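Local coordinates for protein Cwp19 (Clostridioides difficile, PDB 5OQ3) that probably hydrolyses cell-wall glycosidic bonds through the TIM-barrel domain present here, one part of a longer protein that may also have N-acetylmuramoyl-L-alanine amidase activity, at residues A[121-126]-A[173-178]; A[186-191]-A[284-289]; A[191-196]-A[276-281]. All coordinates share one frame; numbering follows the deposited sequence. Where two conformers were deposited one is given.

Interaction 1: A[121-126]-A[173-178]; sequences AWFNPY and DSIAEV
Phe123 reaches from its strand to the helix carrying Ile175 and Val178, and the contact can be followed outward along its side chain. Its CB already points toward the helix. A chi1 of -58° sets CG beside the backbone N and anti to the carbonyl carbon, which directs the ring into the gap between the two backbones. From CG onward the ring turns one face to Ile175: CG lies 4.1 Å from Ile175 CG1, and CD2 comes slightly nearer. CE2 is shared: Ile175 CG1 lies over the ring face and Val178 CG2 at the edge, each at 4.0 Å. This contact lies in a parallel eight-stranded TIM barrel, in the beta-alpha-beta unit that runs from strand 118-123 through helix 165-181 to strand 186-189; it packs the helix on the outside of the barrel wall. The neighbouring Trp122 projects elsewhere, toward the rings of Trp31 and His188. In the Ile175 conformer described here, one of two modelled, CG1 makes a CH-pi contact 3.9 Å from the Phe123 centroid and 6° off the ring normal, so it sits almost over the ring centre. Val178 instead approaches end-on, with its CB in the ring plane at the edge. At the far end of the ring, Phe123 CZ meets Val178 CG2 at 3.9 Å. Val187 and Phe189 of strand 186-189 touch both Phe123 and Ile175, extending this apolar layer.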
ATOM      1  N   ALA A 121       8.058  -4.987  -2.053  1.00  6.14           N
ATOM      2  CA  ALA A 121       7.675  -5.311  -0.680  1.00  6.27           C
ATOM      3  C   ALA A 121       6.760  -4.231  -0.137  1.00  6.57           C
ATOM      4  O   ALA A 121       7.162  -3.057  -0.049  1.00  7.83           O
ATOM      5  CB  ALA A 121       8.922  -5.434   0.181  1.00  6.56           C
ATOM      6  N   TRP A 122       5.532  -4.632   0.221  1.00  6.80           N
ATOM      7  CA  TRP A 122       4.519  -3.741   0.710  1.00  7.26           C
ATOM      8  C   TRP A 122       4.432  -3.811   2.251  1.00  6.93           C
ATOM      9  O   TRP A 122       4.288  -4.888   2.832  1.00  7.19           O
ATOM     10  CB  TRP A 122       3.217  -4.072   0.003  1.00  8.24           C
ATOM     11  CG  TRP A 122       1.900  -3.680   0.565  1.00  9.36           C
ATOM     12  CD1 TRP A 122       1.616  -2.660   1.452  1.00  9.25           C
ATOM     13  CD2 TRP A 122       0.647  -4.248   0.203  1.00 10.68           C
ATOM     14  NE1 TRP A 122       0.275  -2.623   1.694  1.00 10.75           N
ATOM     15  CE2 TRP A 122      -0.339  -3.588   0.956  1.00 10.55           C
ATOM     16  CE3 TRP A 122       0.255  -5.291  -0.641  1.00 10.44           C
ATOM     17  CZ2 TRP A 122      -1.708  -3.901   0.858  1.00 11.53           C
ATOM     18  CZ3 TRP A 122      -1.094  -5.625  -0.719  1.00 11.91           C
ATOM     19  CH2 TRP A 122      -2.053  -4.929   0.026  1.00 13.57           C
ATOM     20  N   PHE A 123       4.484  -2.630   2.841  1.00  7.18           N
ATOM     21  CA  PHE A 123       4.429  -2.436   4.292  1.00  7.57           C
ATOM     22  C   PHE A 123       3.251  -1.536   4.678  1.00  8.54           C
ATOM     23  O   PHE A 123       2.974  -0.526   4.000  1.00  9.33           O
ATOM     24  CB  PHE A 123       5.703  -1.743   4.783  1.00  7.00           C
ATOM     25  CG  PHE A 123       6.977  -2.468   4.470  1.00  8.34           C
ATOM     26  CD1 PHE A 123       7.621  -2.332   3.226  1.00  8.13           C
ATOM     27  CD2 PHE A 123       7.635  -3.180   5.457  1.00  8.86           C
ATOM     28  CE1 PHE A 123       8.800  -2.977   2.962  1.00  8.53           C
ATOM     29  CE2 PHE A 123       8.814  -3.836   5.184  1.00  9.84           C
ATOM     30  CZ  PHE A 123       9.423  -3.714   3.939  1.00  9.31           C
ATOM     31  N   ASN A 124       2.609  -1.853   5.809  1.00  8.90           N
ATOM     32  CA  ASN A 124       1.674  -0.940   6.471  1.00  8.54           C
ATOM     33  C   ASN A 124       2.455  -0.306   7.644  1.00  9.73           C
ATOM     34  O   ASN A 124       2.865  -1.020   8.544  1.00 10.31           O
ATOM     35  CB  ASN A 124       0.425  -1.691   6.907  1.00  9.16           C
ATOM     36  CG  ASN A 124      -0.570  -0.793   7.607  1.00 10.17           C
ATOM     37  OD1 ASN A 124      -0.194   0.022   8.465  1.00 11.68           O
ATOM     38  ND2 ASN A 124      -1.870  -0.985   7.291  1.00 11.98           N
ATOM     39  N   PRO A 125       2.733   1.012   7.614  1.00  8.78           N
ATOM     40  CA  PRO A 125       3.646   1.532   8.627  1.00  9.52           C
ATOM     41  C   PRO A 125       3.088   1.536  10.067  1.00  9.47           C
ATOM     42  O   PRO A 125       3.815   1.141  10.982  1.00 11.49           O
ATOM     43  CB  PRO A 125       3.932   2.976   8.138  1.00 11.12           C
ATOM     44  CG  PRO A 125       2.855   3.289   7.166  1.00 12.23           C
ATOM     45  CD  PRO A 125       2.423   2.004   6.566  1.00 11.52           C
ATOM     46  N   TYR A 126       1.875   2.073  10.276  1.00  9.86           N
ATOM     47  CA  TYR A 126       1.419   2.440  11.638  1.00  9.71           C
ATOM     48  C   TYR A 126       0.432   1.451  12.296  1.00  9.94           C
ATOM     49  O   TYR A 126       0.225   1.565  13.484  1.00 10.36           O
ATOM     50  CB  TYR A 126       0.756   3.818  11.681  1.00  9.79           C
ATOM     51  CG  TYR A 126       1.524   4.950  10.996  1.00  9.84           C
ATOM     52  CD1 TYR A 126       2.761   5.379  11.444  1.00  9.71           C
ATOM     53  CD2 TYR A 126       0.965   5.615   9.926  1.00 12.19           C
ATOM     54  CE1 TYR A 126       3.429   6.425  10.833  1.00  9.34           C
ATOM     55  CE2 TYR A 126       1.597   6.685   9.321  1.00 11.30           C
ATOM     56  CZ  TYR A 126       2.833   7.100   9.791  1.00  9.31           C
ATOM     57  OH  TYR A 126       3.436   8.151   9.163  1.00  9.39           O
ATOM     58  N   ASP A 173      13.960   1.844  10.167  1.00  8.65           N
ATOM     59  CA  ASP A 173      14.840   0.724  10.438  1.00  9.84           C
ATOM     60  C   ASP A 173      14.214  -0.605  10.048  1.00  9.83           C
ATOM     61  O   ASP A 173      14.906  -1.519   9.628  1.00 11.94           O
ATOM     62  CB  ASP A 173      15.224   0.736  11.939  1.00 11.15           C
ATOM     63  CG  ASP A 173      16.142   1.908  12.325  1.00 13.94           C
ATOM     64  OD1 ASP A 173      16.721   2.581  11.414  1.00 15.51           O
ATOM     65  OD2 ASP A 173      16.268   2.189  13.553  1.00 17.56           O
ATOM     66  N   SER A 174      12.897  -0.718  10.226  1.00 10.05           N
ATOM     67  CA  SER A 174      12.183  -1.942   9.854  1.00 10.49           C
ATOM     68  C   SER A 174      12.257  -2.180   8.333  1.00 10.02           C
ATOM     69  O   SER A 174      12.500  -3.309   7.892  1.00 12.37           O
ATOM     70  CB  SER A 174      10.718  -1.843  10.280  1.00 12.26           C
ATOM     71  OG  SER A 174      10.497  -1.868  11.688  1.00 12.78           O
ATOM     72  N   ILE A 175      12.111  -1.116   7.566  1.00  8.62           N
ATOM     73  CA  ILE A 175      12.250  -1.239   6.124  0.52  7.47           C
ATOM     74  C   ILE A 175      13.688  -1.475   5.685  1.00  8.35           C
ATOM     75  O   ILE A 175      13.943  -2.309   4.796  1.00  8.41           O
ATOM     76  CB  ILE A 175      11.616  -0.018   5.474  0.52  9.57           C
ATOM     77  CG1 ILE A 175      10.120  -0.110   5.768  0.52  8.73           C
ATOM     78  CG2 ILE A 175      11.905  -0.007   3.982  0.52  9.66           C
ATOM     79  CD1 ILE A 175       9.459   1.209   5.608  0.52 10.05           C
ATOM     80  N   ALA A 176      14.615  -0.790   6.352  1.00  7.73           N
ATOM     81  CA  ALA A 176      16.035  -0.915   5.995  1.00  8.28           C
ATOM     82  C   ALA A 176      16.507  -2.361   6.144  1.00  8.82           C
ATOM     83  O   ALA A 176      17.354  -2.801   5.365  1.00  9.50           O
ATOM     84  CB  ALA A 176      16.875  -0.000   6.812  1.00  9.55           C
ATOM     85  N   GLU A 177      15.984  -3.067   7.149  1.00  9.08           N
ATOM     86  CA  GLU A 177      16.368  -4.469   7.341  1.00 10.44           C
ATOM     87  C   GLU A 177      16.034  -5.299   6.088  1.00  9.30           C
ATOM     88  O   GLU A 177      16.799  -6.147   5.638  1.00 10.82           O
ATOM     89  CB  GLU A 177      15.634  -5.057   8.568  1.00 13.28           C
ATOM     90  CG  GLU A 177      15.923  -6.521   8.891  1.00 15.06           C
ATOM     91  CD  GLU A 177      15.132  -7.024  10.090  1.00 16.02           C
ATOM     92  OE1 GLU A 177      13.871  -6.874  10.146  1.00 16.14           O
ATOM     93  OE2 GLU A 177      15.754  -7.610  10.970  1.00 18.39           O
ATOM     94  N   VAL A 178      14.846  -5.055   5.562  1.00  8.30           N
ATOM     95  CA  VAL A 178      14.391  -5.794   4.396  1.00  8.20           C
ATOM     96  C   VAL A 178      15.204  -5.397   3.141  1.00  6.96           C
ATOM     97  O   VAL A 178      15.627  -6.261   2.374  1.00  7.69           O
ATOM     98  CB  VAL A 178      12.907  -5.586   4.165  1.00  8.31           C
ATOM     99  CG1 VAL A 178      12.446  -6.237   2.871  1.00  9.35           C
ATOM    100  CG2 VAL A 178      12.109  -6.119   5.327  1.00  9.72           C
TER

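Interaction 2: A[186-191]-A[284-289]; sequences GVHFDD and IDYVVP
The rings of His188 and Tyr286 meet rim to rim: neither lies over a face of the other, their centroids are 5.9 Å apart, and their planes are inclined at 36°. Each presents an edge, His188 through ND1 and Tyr286 through its hydroxyl. Val288 CG2 also lies near the edge of the His188 ring, 4.4 Å from His188 CE1, and in the plane of the Tyr286 ring at its rim. Beyond these segments, Trp122 pairs edge-to-face with His188, while Tyr321 and His120 meet the Tyr286 ring.

The polar link is a hydrogen bond between His188 ND1 and Tyr286 OH, 2.9 Å long with an angle of 162°, hence fairly straight; either atom could be the donor. Tyr286 OH is also hydrogen-bonded to His120 ND1, so two histidine nitrogens hold one buried hydroxyl. Since that hydroxyl has a single proton, it cannot donate to both at once.

Torsions explain how the rings find each other although neither CB points at the opposite segment. His188 has CG anti to the backbone N, whereas Tyr286 has CG between the backbone N and the carbonyl carbon (chi1 75°), and the two side chains cross at about a right angle. Strand 241-244 separates the two strands in the sheet, so the pair spans the interior of a closed TIM barrel, lined here with aromatic side chains.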
ATOM      1  N   GLY A 186      11.475  -2.962  -5.095  1.00  6.44           N
ATOM      2  CA  GLY A 186      10.741  -1.777  -4.631  1.00  6.44           C
ATOM      3  C   GLY A 186      10.249  -1.938  -3.216  1.00  5.87           C
ATOM      4  O   GLY A 186      10.109  -3.072  -2.721  1.00  6.59           O
ATOM      5  N   VAL A 187       9.978  -0.798  -2.598  1.00  5.42           N
ATOM      6  CA  VAL A 187       9.276  -0.695  -1.295  1.00  5.35           C
ATOM      7  C   VAL A 187       7.997   0.098  -1.564  1.00  6.04           C
ATOM      8  O   VAL A 187       8.047   1.122  -2.240  1.00  6.30           O
ATOM      9  CB  VAL A 187      10.197   0.028  -0.260  1.00  5.79           C
ATOM     10  CG1 VAL A 187       9.419   0.372   1.004  1.00  6.86           C
ATOM     11  CG2 VAL A 187      11.468  -0.778  -0.002  1.00  6.95           C
ATOM     12  N   HIS A 188       6.884  -0.405  -1.028  1.00  6.15           N
ATOM     13  CA  HIS A 188       5.573   0.130  -1.289  1.00  6.44           C
ATOM     14  C   HIS A 188       4.805   0.327   0.026  1.00  5.98           C
ATOM     15  O   HIS A 188       4.770  -0.605   0.862  1.00  7.14           O
ATOM     16  CB  HIS A 188       4.820  -0.883  -2.134  1.00  6.70           C
ATOM     17  CG  HIS A 188       3.430  -0.494  -2.551  1.00  7.17           C
ATOM     18  ND1 HIS A 188       3.171   0.075  -3.777  1.00  8.57           N
ATOM     19  CD2 HIS A 188       2.238  -0.682  -1.955  1.00  7.39           C
ATOM     20  CE1 HIS A 188       1.865   0.248  -3.904  1.00  8.78           C
ATOM     21  NE2 HIS A 188       1.275  -0.198  -2.814  1.00  7.86           N
ATOM     22  N   PHE A 189       4.194   1.501   0.214  1.00  5.77           N
ATOM     23  CA  PHE A 189       3.192   1.705   1.280  1.00  6.70           C
ATOM     24  C   PHE A 189       1.841   1.889   0.608  1.00  6.84           C
ATOM     25  O   PHE A 189       1.757   2.543  -0.433  1.00  7.71           O
ATOM     26  CB  PHE A 189       3.466   2.982   2.128  1.00  7.77           C
ATOM     27  CG  PHE A 189       4.722   2.955   2.983  1.00  8.61           C
ATOM     28  CD1 PHE A 189       5.566   1.842   3.137  1.00  9.86           C
ATOM     29  CD2 PHE A 189       5.024   4.076   3.703  1.00 11.39           C
ATOM     30  CE1 PHE A 189       6.695   1.889   3.951  1.00 10.29           C
ATOM     31  CE2 PHE A 189       6.120   4.111   4.541  1.00 13.43           C
ATOM     32  CZ  PHE A 189       6.946   3.035   4.659  1.00 11.94           C
ATOM     33  N   ASP A 190       0.796   1.342   1.235  1.00  7.87           N
ATOM     34  CA  ASP A 190      -0.559   1.593   0.779  1.00  8.47           C
ATOM     35  C   ASP A 190      -1.147   2.807   1.492  1.00  8.94           C
ATOM     36  O   ASP A 190      -0.407   3.752   1.833  1.00  8.66           O
ATOM     37  CB  ASP A 190      -1.426   0.326   0.813  1.00 10.82           C
ATOM     38  CG  ASP A 190      -1.650  -0.231   2.196  1.00 12.64           C
ATOM     39  OD1 ASP A 190      -0.681  -0.243   2.994  1.00 14.98           O
ATOM     40  OD2 ASP A 190      -2.748  -0.780   2.469  1.00 18.44           O
ATOM     41  N   ASP A 191      -2.454   2.860   1.709  1.00  9.52           N
ATOM     42  CA  ASP A 191      -3.144   4.126   1.884  1.00  9.90           C
ATOM     43  C   ASP A 191      -3.453   4.500   3.331  1.00  9.91           C
ATOM     44  O   ASP A 191      -4.118   5.517   3.541  1.00 12.98           O
ATOM     45  CB  ASP A 191      -4.457   4.107   1.073  1.00 11.61           C
ATOM     46  CG  ASP A 191      -5.353   2.891   1.380  1.00 15.13           C
ATOM     47  OD1 ASP A 191      -4.969   1.706   1.116  1.00 14.25           O
ATOM     48  OD2 ASP A 191      -6.464   3.125   1.901  1.00 19.28           O
ATOM     49  N   ILE A 284       8.755  10.530  -3.008  1.00  6.81           N
ATOM     50  CA  ILE A 284       8.449   9.195  -3.493  1.00  6.71           C
ATOM     51  C   ILE A 284       8.944   9.106  -4.946  1.00  6.99           C
ATOM     52  O   ILE A 284       9.042  10.129  -5.628  1.00  8.05           O
ATOM     53  CB  ILE A 284       6.917   8.892  -3.405  1.00  8.13           C
ATOM     54  CG1 ILE A 284       6.063   9.915  -4.172  1.00  8.21           C
ATOM     55  CG2 ILE A 284       6.480   8.792  -1.931  1.00  8.97           C
ATOM     56  CD1 ILE A 284       4.586   9.708  -4.052  1.00  8.66           C
ATOM     57  N   ASP A 285       9.208   7.881  -5.389  1.00  7.27           N
ATOM     58  CA  ASP A 285       9.515   7.647  -6.802  1.00  7.39           C
ATOM     59  C   ASP A 285       8.290   7.395  -7.670  1.00  6.75           C
ATOM     60  O   ASP A 285       8.311   7.662  -8.872  1.00  8.13           O
ATOM     61  CB  ASP A 285      10.449   6.452  -6.958  1.00  6.67           C
ATOM     62  CG  ASP A 285      11.807   6.637  -6.330  1.00  8.74           C
ATOM     63  OD1 ASP A 285      12.426   7.668  -6.585  1.00 11.86           O
ATOM     64  OD2 ASP A 285      12.225   5.735  -5.582  1.00  9.67           O
ATOM     65  N   TYR A 286       7.237   6.839  -7.056  1.00  6.14           N
ATOM     66  CA  TYR A 286       5.988   6.545  -7.768  1.00  6.15           C
ATOM     67  C   TYR A 286       4.815   6.705  -6.854  1.00  6.27           C
ATOM     68  O   TYR A 286       4.939   6.594  -5.645  1.00  7.53           O
ATOM     69  CB  TYR A 286       6.054   5.151  -8.429  1.00  6.38           C
ATOM     70  CG  TYR A 286       5.929   3.906  -7.591  1.00  5.90           C
ATOM     71  CD1 TYR A 286       4.673   3.455  -7.187  1.00  6.78           C
ATOM     72  CD2 TYR A 286       7.028   3.148  -7.245  1.00  7.64           C
ATOM     73  CE1 TYR A 286       4.529   2.272  -6.495  1.00  7.41           C
ATOM     74  CE2 TYR A 286       6.874   1.930  -6.571  1.00  7.73           C
ATOM     75  CZ  TYR A 286       5.610   1.510  -6.197  1.00  7.58           C
ATOM     76  OH  TYR A 286       5.443   0.291  -5.537  1.00  8.93           O
ATOM     77  N   VAL A 287       3.647   6.928  -7.462  1.00  6.04           N
ATOM     78  CA  VAL A 287       2.409   7.123  -6.726  1.00  6.34           C
ATOM     79  C   VAL A 287       1.314   6.358  -7.458  1.00  6.01           C
ATOM     80  O   VAL A 287       1.275   6.294  -8.705  1.00  7.06           O
ATOM     81  CB  VAL A 287       2.082   8.650  -6.629  1.00  7.02           C
ATOM     82  CG1 VAL A 287       1.750   9.263  -8.006  1.00  7.82           C
ATOM     83  CG2 VAL A 287       0.981   8.903  -5.617  1.00  7.84           C
ATOM     84  N   VAL A 288       0.437   5.741  -6.650  1.00  6.08           N
ATOM     85  CA  VAL A 288      -0.627   4.861  -7.156  1.00  6.67           C
ATOM     86  C   VAL A 288      -1.979   5.254  -6.568  1.00  6.23           C
ATOM     87  O   VAL A 288      -2.497   4.575  -5.676  1.00  7.34           O
ATOM     88  CB  VAL A 288      -0.325   3.363  -6.923  1.00  6.04           C
ATOM     89  CG1 VAL A 288      -1.297   2.518  -7.706  1.00  6.93           C
ATOM     90  CG2 VAL A 288       1.113   3.026  -7.229  1.00  6.60           C
ATOM     91  N   PRO A 289      -2.589   6.363  -7.035  1.00  6.64           N
ATOM     92  CA  PRO A 289      -3.891   6.694  -6.495  1.00  7.13           C
ATOM     93  C   PRO A 289      -4.862   5.543  -6.741  1.00  7.57           C
ATOM     94  O   PRO A 289      -4.907   4.958  -7.834  1.00  8.30           O
ATOM     95  CB  PRO A 289      -4.285   7.964  -7.268  1.00  9.26           C
ATOM     96  CG  PRO A 289      -3.416   7.941  -8.498  1.00 10.15           C
ATOM     97  CD  PRO A 289      -2.169   7.231  -8.142  1.00  7.41           C
TER

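Interaction 3: A[191-196]-A[276-281]; sequences DYFYPG and RAWIKQ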
ATOM      1  N   ASP A 191      -2.454   2.860   1.709  1.00  9.52           N
ATOM      2  CA  ASP A 191      -3.144   4.126   1.884  1.00  9.90           C
ATOM      3  C   ASP A 191      -3.453   4.500   3.331  1.00  9.91           C
ATOM      4  O   ASP A 191      -4.118   5.517   3.541  1.00 12.98           O
ATOM      5  CB  ASP A 191      -4.457   4.107   1.073  1.00 11.61           C
ATOM      6  CG  ASP A 191      -5.353   2.891   1.380  1.00 15.13           C
ATOM      7  OD1 ASP A 191      -4.969   1.706   1.116  1.00 14.25           O
ATOM      8  OD2 ASP A 191      -6.464   3.125   1.901  1.00 19.28           O
ATOM      9  N   TYR A 192      -2.932   3.752   4.308  1.00  9.12           N
ATOM     10  CA  TYR A 192      -3.270   3.980   5.705  1.00  9.78           C
ATOM     11  C   TYR A 192      -2.197   4.823   6.384  1.00 10.33           C
ATOM     12  O   TYR A 192      -1.017   4.454   6.423  1.00 11.03           O
ATOM     13  CB  TYR A 192      -3.523   2.686   6.473  1.00 12.44           C
ATOM     14  CG  TYR A 192      -4.623   1.842   5.898  1.00 14.02           C
ATOM     15  CD1 TYR A 192      -5.958   2.179   6.101  1.00 16.09           C
ATOM     16  CD2 TYR A 192      -4.342   0.713   5.134  1.00 15.56           C
ATOM     17  CE1 TYR A 192      -6.973   1.410   5.571  1.00 19.81           C
ATOM     18  CE2 TYR A 192      -5.365  -0.066   4.596  1.00 17.60           C
ATOM     19  CZ  TYR A 192      -6.661   0.284   4.837  1.00 17.79           C
ATOM     20  OH  TYR A 192      -7.658  -0.481   4.298  1.00 23.51           O
ATOM     21  N   PHE A 193      -2.646   5.951   6.928  1.00  9.57           N
ATOM     22  CA  PHE A 193      -1.785   6.849   7.616  1.00  9.34           C
ATOM     23  C   PHE A 193      -2.407   7.136   8.985  1.00  9.47           C
ATOM     24  O   PHE A 193      -2.596   6.195   9.748  1.00 11.46           O
ATOM     25  CB  PHE A 193      -1.487   8.085   6.731  1.00 11.55           C
ATOM     26  CG  PHE A 193      -0.751   7.727   5.499  1.00 12.64           C
ATOM     27  CD1 PHE A 193       0.605   7.532   5.556  1.00 13.41           C
ATOM     28  CD2 PHE A 193      -1.442   7.427   4.326  1.00 13.18           C
ATOM     29  CE1 PHE A 193       1.297   7.158   4.457  1.00 16.47           C
ATOM     30  CE2 PHE A 193      -0.747   7.042   3.223  1.00 14.99           C
ATOM     31  CZ  PHE A 193       0.622   6.905   3.280  1.00 12.98           C
ATOM     32  N   TYR A 194      -2.833   8.354   9.282  1.00 10.70           N
ATOM     33  CA  TYR A 194      -3.582   8.574  10.507  1.00  9.74           C
ATOM     34  C   TYR A 194      -4.955   7.956  10.296  1.00 10.23           C
ATOM     35  O   TYR A 194      -5.480   8.001   9.182  1.00 11.73           O
ATOM     36  CB  TYR A 194      -3.736  10.075  10.807  1.00  9.07           C
ATOM     37  CG  TYR A 194      -2.548  10.727  11.437  1.00  8.30           C
ATOM     38  CD1 TYR A 194      -1.511  11.217  10.664  1.00  7.83           C
ATOM     39  CD2 TYR A 194      -2.482  10.908  12.827  1.00  8.50           C
ATOM     40  CE1 TYR A 194      -0.407  11.857  11.251  1.00  8.12           C
ATOM     41  CE2 TYR A 194      -1.399  11.550  13.423  1.00  8.00           C
ATOM     42  CZ  TYR A 194      -0.354  11.981  12.629  1.00  8.18           C
ATOM     43  OH  TYR A 194       0.712  12.587  13.232  1.00  8.11           O
ATOM     44  N   PRO A 195      -5.550   7.361  11.365  1.00 11.07           N
ATOM     45  CA  PRO A 195      -6.820   6.678  11.165  1.00 14.08           C
ATOM     46  C   PRO A 195      -8.010   7.571  11.206  1.00 17.33           C
ATOM     47  O   PRO A 195      -9.100   7.113  10.985  1.00 28.43           O
ATOM     48  CB  PRO A 195      -6.879   5.732  12.356  1.00 14.26           C
ATOM     49  CG  PRO A 195      -6.073   6.429  13.432  1.00 11.58           C
ATOM     50  CD  PRO A 195      -4.946   7.054  12.693  1.00 10.67           C
ATOM     51  N   GLY A 196      -7.872   8.829  11.541  1.00 18.30           N
ATOM     52  CA  GLY A 196      -9.047   9.666  11.453  1.00 22.96           C
ATOM     53  C   GLY A 196      -8.695  11.034  11.817  1.00 25.20           C
ATOM     54  O   GLY A 196      -7.541  11.320  12.204  1.00 32.45           O
ATOM     55  N   ARG A 276      -0.082  15.631  -2.815  1.00  8.50           N
ATOM     56  CA  ARG A 276       0.529  16.694  -3.618  1.00  8.31           C
ATOM     57  C   ARG A 276       1.879  17.088  -3.077  1.00  8.68           C
ATOM     58  O   ARG A 276       2.804  17.313  -3.855  1.00 10.01           O
ATOM     59  CB  ARG A 276      -0.416  17.886  -3.720  1.00  9.44           C
ATOM     60  CG  ARG A 276       0.253  19.062  -4.402  1.00 11.49           C
ATOM     61  CD  ARG A 276      -0.690  20.237  -4.612  1.00 12.91           C
ATOM     62  NE  ARG A 276      -1.673  19.911  -5.623  1.00 13.77           N
ATOM     63  CZ  ARG A 276      -2.708  20.678  -5.935  1.00 13.27           C
ATOM     64  NH1 ARG A 276      -2.904  21.833  -5.308  1.00 14.86           N
ATOM     65  NH2 ARG A 276      -3.541  20.326  -6.891  1.00 16.42           N
ATOM     66  N   ALA A 277       2.005  17.252  -1.766  1.00  8.00           N
ATOM     67  CA  ALA A 277       3.302  17.589  -1.190  1.00  8.47           C
ATOM     68  C   ALA A 277       4.316  16.518  -1.480  1.00  7.47           C
ATOM     69  O   ALA A 277       5.504  16.817  -1.723  1.00  8.66           O
ATOM     70  CB  ALA A 277       3.136  17.785   0.343  1.00  8.47           C
ATOM     71  N   TRP A 278       3.946  15.256  -1.398  1.00  6.80           N
ATOM     72  CA  TRP A 278       4.873  14.178  -1.647  1.00  6.90           C
ATOM     73  C   TRP A 278       5.430  14.298  -3.054  1.00  7.10           C
ATOM     74  O   TRP A 278       6.618  14.070  -3.294  1.00  8.28           O
ATOM     75  CB  TRP A 278       4.211  12.817  -1.500  1.00  7.32           C
ATOM     76  CG  TRP A 278       3.472  12.559  -0.251  1.00  7.33           C
ATOM     77  CD1 TRP A 278       3.554  13.211   0.945  1.00  7.68           C
ATOM     78  CD2 TRP A 278       2.534  11.503  -0.073  1.00  7.21           C
ATOM     79  NE1 TRP A 278       2.679  12.680   1.837  1.00  7.62           N
ATOM     80  CE2 TRP A 278       2.055  11.600   1.244  1.00  7.77           C
ATOM     81  CE3 TRP A 278       2.045  10.472  -0.907  1.00  7.15           C
ATOM     82  CZ2 TRP A 278       1.074  10.740   1.732  1.00  7.82           C
ATOM     83  CZ3 TRP A 278       1.102   9.630  -0.419  1.00  7.28           C
ATOM     84  CH2 TRP A 278       0.642   9.727   0.891  1.00  8.99           C
ATOM     85  N   ILE A 279       4.572  14.583  -3.996  1.00  8.43           N
ATOM     86  CA  ILE A 279       4.950  14.716  -5.394  1.00  9.41           C
ATOM     87  C   ILE A 279       5.824  15.933  -5.597  1.00 10.97           C
ATOM     88  O   ILE A 279       6.913  15.837  -6.194  1.00 13.02           O
ATOM     89  CB  ILE A 279       3.691  14.738  -6.302  1.00 10.20           C
ATOM     90  CG1 ILE A 279       2.965  13.398  -6.261  1.00 10.60           C
ATOM     91  CG2 ILE A 279       4.041  15.137  -7.738  1.00 12.41           C
ATOM     92  CD1 ILE A 279       1.571  13.435  -6.799  1.00 12.44           C
ATOM     93  N   LYS A 280       5.418  17.066  -5.072  1.00 10.92           N
ATOM     94  CA  LYS A 280       6.139  18.295  -5.326  1.00 12.62           C
ATOM     95  C   LYS A 280       7.500  18.307  -4.696  1.00 12.04           C
ATOM     96  O   LYS A 280       8.421  18.888  -5.240  1.00 14.95           O
ATOM     97  CB  LYS A 280       5.269  19.484  -4.934  1.00 15.69           C
ATOM     98  CG  LYS A 280       3.946  19.537  -5.749  1.00 23.11           C
ATOM     99  CD  LYS A 280       4.054  20.129  -7.143  1.00 33.34           C
ATOM    100  CE  LYS A 280       4.514  19.195  -8.240  1.00 35.00           C
ATOM    101  NZ  LYS A 280       5.162  20.011  -9.325  1.00 39.93           N
ATOM    102  N   GLN A 281       7.640  17.694  -3.526  1.00 10.61           N
ATOM    103  CA  GLN A 281       8.932  17.602  -2.816  1.00 10.40           C
ATOM    104  C   GLN A 281       9.765  16.365  -3.200  1.00  9.92           C
ATOM    105  O   GLN A 281      10.893  16.197  -2.735  1.00 12.65           O
ATOM    106  CB  GLN A 281       8.720  17.638  -1.317  1.00 10.84           C
ATOM    107  CG  GLN A 281       8.157  18.958  -0.845  1.00 12.16           C
ATOM    108  CD  GLN A 281       7.877  18.960   0.645  1.00 11.84           C
ATOM    109  OE1 GLN A 281       8.701  18.492   1.445  1.00 13.52           O
ATOM    110  NE2 GLN A 281       6.684  19.474   1.032  1.00 12.36           N
TER
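Phe193 and Trp278 bring their rings together from opposite directions, joining the loop that follows the fourth strand of the TIM barrel to helix 275-280, which precedes the sixth strand. The first shell is small and apolar. Phe193 CZ lies 3.7 Å from Trp278 CH2, and the adjacent Phe193 CE2 is 3.8 Å from that same CH2, so one corner of the indole's six-membered ring meets the outer end of the phenyl. Trp278 CZ2 sits over one face of Phe193, 4.1 Å above its plane but displaced toward the rim. The centroids of the phenyl and the six-membered ring are 5.4 Å apart and the planes make 54°, an oblique pairing that fits neither a parallel stack nor an edge-to-face geometry.

Both residues aim CB at the opposite segment. Both also set CG beside the backbone N, with chi1 of -64° for Phe193 and -52° for Trp278, and this extends the rings toward each other.

Around the pair, Val244 of strand 241-244 touches both side chains. Helix 214-236 adds Val222 against Phe193 and Leu226 against Trp278, so strand and helix each bridge the two rings. The loop is fixed farther out at Tyr194: its backbone bonds to Thr271 and its OH to Asn221 of helix 214-236. That helix also reaches the polar side of the indole, where Trp278 NE1 makes a weak hydrogen bond with Asn223 OD1.

Interactions 1 and 2 have centres about 12 Å apart and share the barrel wall: Ala121 O lies 2.8 Å from His188 N, and Phe123 N lies 2.8 Å from His188 O, both probable hydrogen bonds between adjacent strands. One contact packs the outside of that wall, the other crosses its interior. Interaction 3 continues from interaction 2 through the shared Asp191, with centres about 10 Å apart; Ile284 CD1 also packs on Trp278 CB at 4.0 Å. Interactions 1 and 3 are about 17 Å apart between centres, yet Tyr126 CD2 reaches Phe193 O at 3.6 Å. TIM-barrel enzymes carry their active sites at the C-terminal strand ends, the side where loop 191-196 follows strand 186-189.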